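Local coordinates for putative pore-forming toxin (Bacteroides vulgatus ATCC 8482, PDB 3KOG), which is of unknown function but is probably a secreted or membrane-anchored lipoprotein and a possible pore-forming toxin, at residues P23-A28 and I62-K67; F98-E103 and K153-A158. One frame throughout, in Å; residues are numbered along the deposited sequence. Where two conformers were deposited one is given.

Interaction 1. Residues P23-A28 and I62-K67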
ATOM      1  N   PRO A  23      -6.193   7.061   0.183  1.00 10.15           N
ATOM      2  CA  PRO A  23      -6.743   7.582  -1.064  1.00 10.08           C
ATOM      3  C   PRO A  23      -6.207   8.979  -1.365  1.00 10.05           C
ATOM      4  O   PRO A  23      -6.003   9.783  -0.446  1.00  9.16           O
ATOM      5  CB  PRO A  23      -8.272   7.647  -0.802  1.00 11.14           C
ATOM      6  CG  PRO A  23      -8.482   7.058   0.500  1.00 12.50           C
ATOM      7  CD  PRO A  23      -7.220   6.923   1.227  1.00 10.45           C
ATOM      8  N   VAL A  24      -5.903   9.200  -2.639  1.00  9.93           N
ATOM      9  CA  VAL A  24      -5.534  10.481  -3.197  1.00  9.71           C
ATOM     10  C   VAL A  24      -6.550  10.752  -4.339  1.00  9.12           C
ATOM     11  O   VAL A  24      -6.644   9.918  -5.266  1.00  9.61           O
ATOM     12  CB  VAL A  24      -4.132  10.427  -3.786  1.00 10.44           C
ATOM     13  CG1 VAL A  24      -3.766  11.796  -4.413  1.00 13.59           C
ATOM     14  CG2 VAL A  24      -3.081   9.965  -2.736  1.00 13.57           C
ATOM     15  N   VAL A  25      -7.331  11.843  -4.251  1.00  8.47           N
ATOM     16  CA  VAL A  25      -8.406  12.120  -5.237  1.00  8.43           C
ATOM     17  C   VAL A  25      -7.931  13.253  -6.152  1.00  8.76           C
ATOM     18  O   VAL A  25      -7.601  14.372  -5.665  1.00  8.94           O
ATOM     19  CB  VAL A  25      -9.753  12.525  -4.579  1.00  9.09           C
ATOM     20  CG1 VAL A  25     -10.873  12.691  -5.649  1.00  5.65           C
ATOM     21  CG2 VAL A  25     -10.165  11.482  -3.497  1.00  9.40           C
ATOM     22  N   ILE A  26      -7.926  12.972  -7.453  1.00  8.80           N
ATOM     23  CA  ILE A  26      -7.460  13.923  -8.460  1.00  9.70           C
ATOM     24  C   ILE A  26      -8.600  14.374  -9.353  1.00 11.02           C
ATOM     25  O   ILE A  26      -9.305  13.562  -9.970  1.00 11.57           O
ATOM     26  CB  ILE A  26      -6.341  13.329  -9.357  1.00 10.75           C
ATOM     27  CG1 ILE A  26      -5.165  12.865  -8.524  1.00 11.32           C
ATOM     28  CG2 ILE A  26      -5.900  14.328 -10.500  1.00 10.07           C
ATOM     29  CD1 ILE A  26      -4.490  13.942  -7.611  1.00 14.05           C
ATOM     30  N   ASP A  27      -8.766  15.683  -9.442  1.00  9.45           N
ATOM     31  CA  ASP A  27      -9.697  16.236 -10.349  1.00 11.45           C
ATOM     32  C   ASP A  27      -8.979  16.367 -11.705  1.00 11.09           C
ATOM     33  O   ASP A  27      -8.103  17.197 -11.852  1.00 13.54           O
ATOM     34  CB  ASP A  27     -10.127  17.598  -9.838  1.00 10.72           C
ATOM     35  CG  ASP A  27     -11.036  18.318 -10.779  1.00 11.86           C
ATOM     36  OD1 ASP A  27     -11.441  17.806 -11.843  1.00 13.69           O
ATOM     37  OD2 ASP A  27     -11.372  19.446 -10.423  1.00 20.94           O
ATOM     38  N   ALA A  28      -9.379  15.553 -12.647  1.00 13.13           N
ATOM     39  CA  ALA A  28      -8.700  15.410 -13.946  1.00 13.54           C
ATOM     40  C   ALA A  28      -8.884  16.636 -14.795  1.00 14.78           C
ATOM     41  O   ALA A  28      -8.117  16.869 -15.760  1.00 15.69           O
ATOM     42  CB  ALA A  28      -9.252  14.164 -14.686  1.00 13.69           C
ATOM     43  N   ILE A  62     -12.741   2.215  -3.147  1.00  9.96           N
ATOM     44  CA  ILE A  62     -12.812   3.594  -2.612  1.00 10.24           C
ATOM     45  C   ILE A  62     -13.552   4.472  -3.611  1.00 10.48           C
ATOM     46  O   ILE A  62     -13.171   4.483  -4.758  1.00 11.53           O
ATOM     47  CB  ILE A  62     -11.431   4.163  -2.361  1.00 10.52           C
ATOM     48  CG1 ILE A  62     -10.670   3.310  -1.341  1.00 13.85           C
ATOM     49  CG2 ILE A  62     -11.538   5.555  -1.696  1.00 12.85           C
ATOM     50  CD1 ILE A  62      -9.707   2.342  -1.961  1.00 20.57           C
ATOM     51  N   ASN A  63     -14.610   5.153  -3.176  1.00  9.44           N
ATOM     52  CA  ASN A  63     -15.344   6.053  -4.033  0.60 10.30           C
ATOM     53  C   ASN A  63     -15.131   7.502  -3.579  1.00 10.02           C
ATOM     54  O   ASN A  63     -14.941   7.760  -2.374  1.00 10.25           O
ATOM     55  CB  ASN A  63     -16.840   5.724  -4.017  0.60 10.13           C
ATOM     56  CG  ASN A  63     -17.185   4.519  -4.890  0.60 13.91           C
ATOM     57  OD1 ASN A  63     -16.876   3.377  -4.551  0.60 17.90           O
ATOM     58  ND2 ASN A  63     -17.840   4.778  -6.014  0.60 15.43           N
ATOM     59  N   ALA A  64     -15.136   8.416  -4.527  1.00  9.15           N
ATOM     60  CA  ALA A  64     -15.015   9.846  -4.207  1.00  8.38           C
ATOM     61  C   ALA A  64     -16.005  10.670  -5.003  1.00  8.89           C
ATOM     62  O   ALA A  64     -16.368  10.279  -6.103  1.00  8.48           O
ATOM     63  CB  ALA A  64     -13.590  10.306  -4.501  1.00  9.04           C
ATOM     64  N   LYS A  65     -16.441  11.802  -4.452  1.00  8.39           N
ATOM     65  CA  LYS A  65     -17.428  12.692  -5.088  1.00  9.89           C
ATOM     66  C   LYS A  65     -16.932  14.109  -4.835  1.00  8.09           C
ATOM     67  O   LYS A  65     -16.535  14.432  -3.700  1.00  7.87           O
ATOM     68  CB  LYS A  65     -18.841  12.604  -4.458  1.00 10.81           C
ATOM     69  CG  LYS A  65     -19.620  11.319  -4.632  1.00 16.12           C
ATOM     70  CD  LYS A  65     -21.094  11.523  -4.104  1.00 20.40           C
ATOM     71  N   TYR A  66     -16.921  14.913  -5.900  1.00  9.34           N
ATOM     72  CA  TYR A  66     -16.489  16.280  -5.883  1.00  9.40           C
ATOM     73  C   TYR A  66     -17.059  17.018  -7.094  1.00 10.79           C
ATOM     74  O   TYR A  66     -16.856  16.620  -8.257  1.00  9.66           O
ATOM     75  CB  TYR A  66     -14.957  16.345  -5.826  1.00 10.42           C
ATOM     76  CG  TYR A  66     -14.334  17.726  -5.885  1.00 11.00           C
ATOM     77  CD1 TYR A  66     -14.197  18.505  -4.754  1.00  9.76           C
ATOM     78  CD2 TYR A  66     -13.900  18.232  -7.096  1.00 13.84           C
ATOM     79  CE1 TYR A  66     -13.633  19.764  -4.815  1.00 12.79           C
ATOM     80  CE2 TYR A  66     -13.319  19.448  -7.169  1.00 16.69           C
ATOM     81  CZ  TYR A  66     -13.179  20.199  -6.045  1.00 15.93           C
ATOM     82  OH  TYR A  66     -12.638  21.401  -6.221  1.00 19.77           O
ATOM     83  N   LYS A  67     -17.765  18.106  -6.806  1.00 10.98           N
ATOM     84  CA  LYS A  67     -18.407  18.943  -7.821  1.00 11.61           C
ATOM     85  C   LYS A  67     -19.224  18.131  -8.808  1.00 13.04           C
ATOM     86  O   LYS A  67     -19.160  18.353 -10.030  1.00 12.67           O
ATOM     87  CB  LYS A  67     -17.354  19.805  -8.514  1.00 11.96           C
ATOM     88  CG  LYS A  67     -16.810  20.824  -7.544  1.00 13.08           C
ATOM     89  CD  LYS A  67     -15.862  21.796  -8.165  1.00 17.84           C
ATOM     90  CE  LYS A  67     -15.635  22.924  -7.202  1.00 21.14           C
ATOM     91  NZ  LYS A  67     -14.645  23.854  -7.705  1.00 26.52           N
TER
HETATM   92  O   HOH W   1     -11.113  21.504  -8.637  0.60 20.29           O
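Val-25 straddles Ala-64 with both of its methyls: CG1 and CG2 each lie 3.8 Å from Ala-64 CB, the closest apolar contact between 23-28 and 62-67. Placing CG1 anti to the backbone N (chi1 -175°) lets the two branches share that single methyl, and the small alanine suits a point where Val-25 CA and Ala-64 CA are 7.1 Å apart. Beside this pair, Ile-62 points its CG2 branch at the Pro-23 ring, 4.0 Å from Pro-23 CB. Ile-40 of strand 39-42 touches both Val-25 and Ile-62, so from the middle to the Pro-23 end the side chains pack among apolar neighbours. The Asp-27 end is looser and wetter. Asp-27 OD2 approaches the Tyr-66 ring at its edge, 3.8 Å from Tyr-66 CE2, and a water donates to Asp-27 OD2 at 2.7 Å while lying 2.9 Å from Tyr-66 OH. Tyrosine suits this border, its ring touching Leu-94 and its hydroxyl meeting the water; Thr-29 OG1 bonds Asp-27 OD1. The strands, crossing at -38°, belong to different sheets and face each other through alternate side chains, as in a beta-sandwich. Without a direct hydrogen bond, cohesion must come mainly from excluding water in the middle, while one water couples polar groups that do not touch.

Interaction 2. Residues F98-E103 and K153-A158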
ATOM      1  N   PHE A  98     -14.431  11.020 -18.453  1.00 18.65           N
ATOM      2  CA  PHE A  98     -13.709   9.739 -18.479  1.00 17.86           C
ATOM      3  C   PHE A  98     -13.623   9.080 -17.154  1.00 18.28           C
ATOM      4  O   PHE A  98     -13.789   9.752 -16.096  1.00 18.82           O
ATOM      5  CB  PHE A  98     -12.257   9.938 -18.949  1.00 17.24           C
ATOM      6  CG  PHE A  98     -12.155  10.663 -20.220  1.00 14.35           C
ATOM      7  CD1 PHE A  98     -12.473  10.028 -21.421  1.00 14.16           C
ATOM      8  CD2 PHE A  98     -11.815  12.007 -20.231  1.00 13.55           C
ATOM      9  CE1 PHE A  98     -12.408  10.710 -22.610  1.00 12.76           C
ATOM     10  CE2 PHE A  98     -11.743  12.692 -21.405  1.00 13.75           C
ATOM     11  CZ  PHE A  98     -12.065  12.061 -22.607  1.00 12.05           C
ATOM     12  N   PHE A  99     -13.319   7.781 -17.191  1.00 17.35           N
ATOM     13  CA  PHE A  99     -12.850   7.097 -15.996  1.00 18.16           C
ATOM     14  C   PHE A  99     -11.630   6.252 -16.320  1.00 17.51           C
ATOM     15  O   PHE A  99     -11.407   5.875 -17.459  1.00 17.14           O
ATOM     16  CB  PHE A  99     -13.948   6.261 -15.311  1.00 18.51           C
ATOM     17  CG  PHE A  99     -14.498   5.146 -16.153  1.00 19.47           C
ATOM     18  CD1 PHE A  99     -15.419   5.413 -17.167  1.00 21.22           C
ATOM     19  CD2 PHE A  99     -14.165   3.836 -15.894  1.00 18.84           C
ATOM     20  CE1 PHE A  99     -15.958   4.399 -17.910  1.00 20.44           C
ATOM     21  CE2 PHE A  99     -14.686   2.815 -16.613  1.00 21.60           C
ATOM     22  CZ  PHE A  99     -15.593   3.090 -17.648  1.00 21.80           C
ATOM     23  N   ALA A 100     -10.817   5.998 -15.300  1.00 17.30           N
ATOM     24  CA  ALA A 100      -9.643   5.187 -15.478  1.00 17.66           C
ATOM     25  C   ALA A 100      -9.975   3.786 -14.972  1.00 18.09           C
ATOM     26  O   ALA A 100     -10.420   3.603 -13.840  1.00 20.74           O
ATOM     27  CB  ALA A 100      -8.456   5.809 -14.746  1.00 17.51           C
ATOM     28  N   GLN A 101      -9.805   2.790 -15.802  1.00 17.63           N
ATOM     29  CA  GLN A 101     -10.093   1.426 -15.359  1.00 17.45           C
ATOM     30  C   GLN A 101      -8.826   0.616 -15.331  1.00 15.76           C
ATOM     31  O   GLN A 101      -8.157   0.463 -16.346  1.00 13.82           O
ATOM     32  CB  GLN A 101     -11.065   0.780 -16.330  1.00 18.01           C
ATOM     33  CG  GLN A 101     -11.412  -0.685 -16.018  1.00 21.16           C
ATOM     34  CD  GLN A 101     -12.613  -1.083 -16.800  1.00 25.65           C
ATOM     35  OE1 GLN A 101     -13.719  -0.679 -16.439  1.00 34.13           O
ATOM     36  NE2 GLN A 101     -12.421  -1.786 -17.932  1.00 27.40           N
ATOM     37  N   GLU A 102      -8.533   0.041 -14.179  1.00 15.95           N
ATOM     38  CA  GLU A 102      -7.401  -0.882 -14.034  1.00 17.25           C
ATOM     39  C   GLU A 102      -7.743  -2.244 -14.619  1.00 17.86           C
ATOM     40  O   GLU A 102      -8.663  -2.910 -14.161  1.00 20.07           O
ATOM     41  CB  GLU A 102      -7.004  -1.005 -12.581  1.00 17.17           C
ATOM     42  CG  GLU A 102      -5.620  -1.657 -12.346  1.00 18.64           C
ATOM     43  CD  GLU A 102      -5.225  -1.659 -10.879  1.00 22.45           C
ATOM     44  OE1 GLU A 102      -6.043  -1.189 -10.049  1.00 25.27           O
ATOM     45  OE2 GLU A 102      -4.084  -2.085 -10.562  1.00 22.70           O
ATOM     46  N   GLU A 103      -6.990  -2.648 -15.621  1.00 17.13           N
ATOM     47  CA  GLU A 103      -7.278  -3.832 -16.414  1.00 16.78           C
ATOM     48  C   GLU A 103      -6.503  -5.040 -15.895  1.00 17.33           C
ATOM     49  O   GLU A 103      -6.952  -6.169 -16.063  1.00 16.90           O
ATOM     50  CB  GLU A 103      -6.841  -3.622 -17.868  1.00 17.39           C
ATOM     51  CG  GLU A 103      -7.563  -2.467 -18.619  1.00 20.05           C
ATOM     52  CD  GLU A 103      -9.090  -2.642 -18.653  1.00 25.82           C
ATOM     53  OE1 GLU A 103      -9.530  -3.806 -18.689  1.00 29.14           O
ATOM     54  OE2 GLU A 103      -9.836  -1.638 -18.612  1.00 25.89           O
ATOM     55  N   LYS A 153      -4.549  13.816 -20.610  1.00 10.12           N
ATOM     56  CA  LYS A 153      -3.163  13.993 -20.160  1.00 10.12           C
ATOM     57  C   LYS A 153      -3.069  14.120 -18.639  1.00  9.83           C
ATOM     58  O   LYS A 153      -2.143  13.572 -18.026  1.00  8.84           O
ATOM     59  CB  LYS A 153      -2.475  15.178 -20.871  1.00 11.22           C
ATOM     60  CG  LYS A 153      -2.301  14.912 -22.382  1.00 13.44           C
ATOM     61  CD  LYS A 153      -1.550  16.044 -23.144  1.00 19.37           C
ATOM     62  CE  LYS A 153      -2.317  17.347 -23.151  1.00 21.22           C
ATOM     63  NZ  LYS A 153      -1.701  18.398 -24.101  1.00 25.69           N
ATOM     64  N   ASN A 154      -4.020  14.819 -18.026  1.00  8.67           N
ATOM     65  CA  ASN A 154      -4.010  14.986 -16.571  1.00  8.20           C
ATOM     66  C   ASN A 154      -4.187  13.663 -15.817  1.00  7.89           C
ATOM     67  O   ASN A 154      -3.557  13.420 -14.756  1.00  5.17           O
ATOM     68  CB  ASN A 154      -5.113  15.985 -16.137  1.00  8.21           C
ATOM     69  CG  ASN A 154      -4.757  17.434 -16.457  1.00  8.46           C
ATOM     70  OD1 ASN A 154      -3.597  17.737 -16.667  1.00 13.34           O
ATOM     71  ND2 ASN A 154      -5.748  18.323 -16.498  1.00  4.96           N
ATOM     72  N   ILE A 155      -5.089  12.840 -16.353  1.00  7.97           N
ATOM     73  CA  ILE A 155      -5.320  11.510 -15.831  1.00  8.50           C
ATOM     74  C   ILE A 155      -4.033  10.682 -15.850  1.00  8.85           C
ATOM     75  O   ILE A 155      -3.633  10.057 -14.846  1.00  7.25           O
ATOM     76  CB  ILE A 155      -6.462  10.799 -16.628  1.00  7.96           C
ATOM     77  CG1 ILE A 155      -7.789  11.513 -16.429  1.00  8.33           C
ATOM     78  CG2 ILE A 155      -6.627   9.350 -16.121  1.00 10.06           C
ATOM     79  CD1 ILE A 155      -9.014  10.991 -17.253  1.00  8.15           C
ATOM     80  N   ILE A 156      -3.364  10.648 -17.000  1.00  8.51           N
ATOM     81  CA  ILE A 156      -2.121   9.881 -17.096  1.00  8.32           C
ATOM     82  C   ILE A 156      -1.052  10.423 -16.149  1.00  8.80           C
ATOM     83  O   ILE A 156      -0.412   9.653 -15.446  1.00  8.55           O
ATOM     84  CB  ILE A 156      -1.596   9.769 -18.568  1.00  7.54           C
ATOM     85  CG1 ILE A 156      -2.690   9.133 -19.411  1.00  6.11           C
ATOM     86  CG2 ILE A 156      -0.331   8.893 -18.593  1.00  8.55           C
ATOM     87  CD1 ILE A 156      -2.533   9.197 -21.010  1.00  5.20           C
ATOM     88  N   ASP A 157      -0.912  11.743 -16.090  1.00  8.81           N
ATOM     89  CA  ASP A 157       0.096  12.390 -15.219  1.00 10.16           C
ATOM     90  C   ASP A 157      -0.120  12.117 -13.728  1.00  8.67           C
ATOM     91  O   ASP A 157       0.808  12.163 -12.947  1.00  8.75           O
ATOM     92  CB  ASP A 157       0.098  13.915 -15.438  1.00 11.31           C
ATOM     93  CG  ASP A 157       0.633  14.313 -16.798  1.00 16.07           C
ATOM     94  OD1 ASP A 157       1.265  13.459 -17.470  1.00 22.08           O
ATOM     95  OD2 ASP A 157       0.427  15.484 -17.202  1.00 23.23           O
ATOM     96  N   ALA A 158      -1.348  11.811 -13.356  1.00  8.94           N
ATOM     97  CA  ALA A 158      -1.721  11.568 -11.980  1.00  9.19           C
ATOM     98  C   ALA A 158      -1.038  10.325 -11.470  1.00  9.07           C
ATOM     99  O   ALA A 158      -0.801  10.214 -10.270  1.00  9.59           O
ATOM    100  CB  ALA A 158      -3.247  11.442 -11.857  1.00  8.60           C
TER
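Ile-155 provides the helical side of this apolar contact, setting its two branches against alternate residues, Phe-98 and Ala-100, whose CB atoms point toward the helix. Its CD1 methyl reaches Phe-98, coming 3.8 Å from Phe-98 CB and lying oblique to the ring, while its CG2 methyl approaches Ala-100 CB at 4.2 Å. The division follows from the torsions: CG1 is anti to the carbonyl carbon (chi1 -65°) and the chain then runs extended to CD1 (chi2 175°), leaving the short branch to face Ala-100. A branched isoleucine can thus serve two positions of a strand, and the lone methyl of alanine suits a place where Ala-100 CA and Ile-155 CA are 7.7 Å apart. Ile-93 of strand 85-94 touches both Ala-100 and Ile-155, extending the small apolar patch, which buries 114 Å². Polar bonding runs within the strand or to other elements. Gln-101 NE2 donates to the syn lone pair of Glu-103 OE2 at 2.7 Å, with Glu-103 OE2 16° out of the amide plane of Gln-101, and the backbones of Phe-99, Gln-101 and Glu-103 pair with strand 179-198. Helix and strand are therefore held here by apolar packing, with no hydrogen bond between them to fix its direction.

How the interactions relate
Both are mainly core contacts, their centres about 12 Å apart, though partly exposed Tyr-66 and its water lie at the edge of interaction 1. Interaction 1 fastens strand 23-27 to the three-stranded sheet of 39-42, 58-66 and 69-77; interaction 2 sets the short helix 150-158 against the start of the long strand 98-120. That helix also packs on residues of interaction 1: Asn-154 ND2 lies 2.9 Å from Ala-28 O, a probable hydrogen bond, and Ile-155 CG1 is 3.5 Å from Ala-28 CB. Ile-26, which takes no part in interaction 1, meets Ala-158. Interaction 1 ends in water-mediated polarity, whereas interaction 2 relies on apolar packing, without a hydrogen bond between its segments.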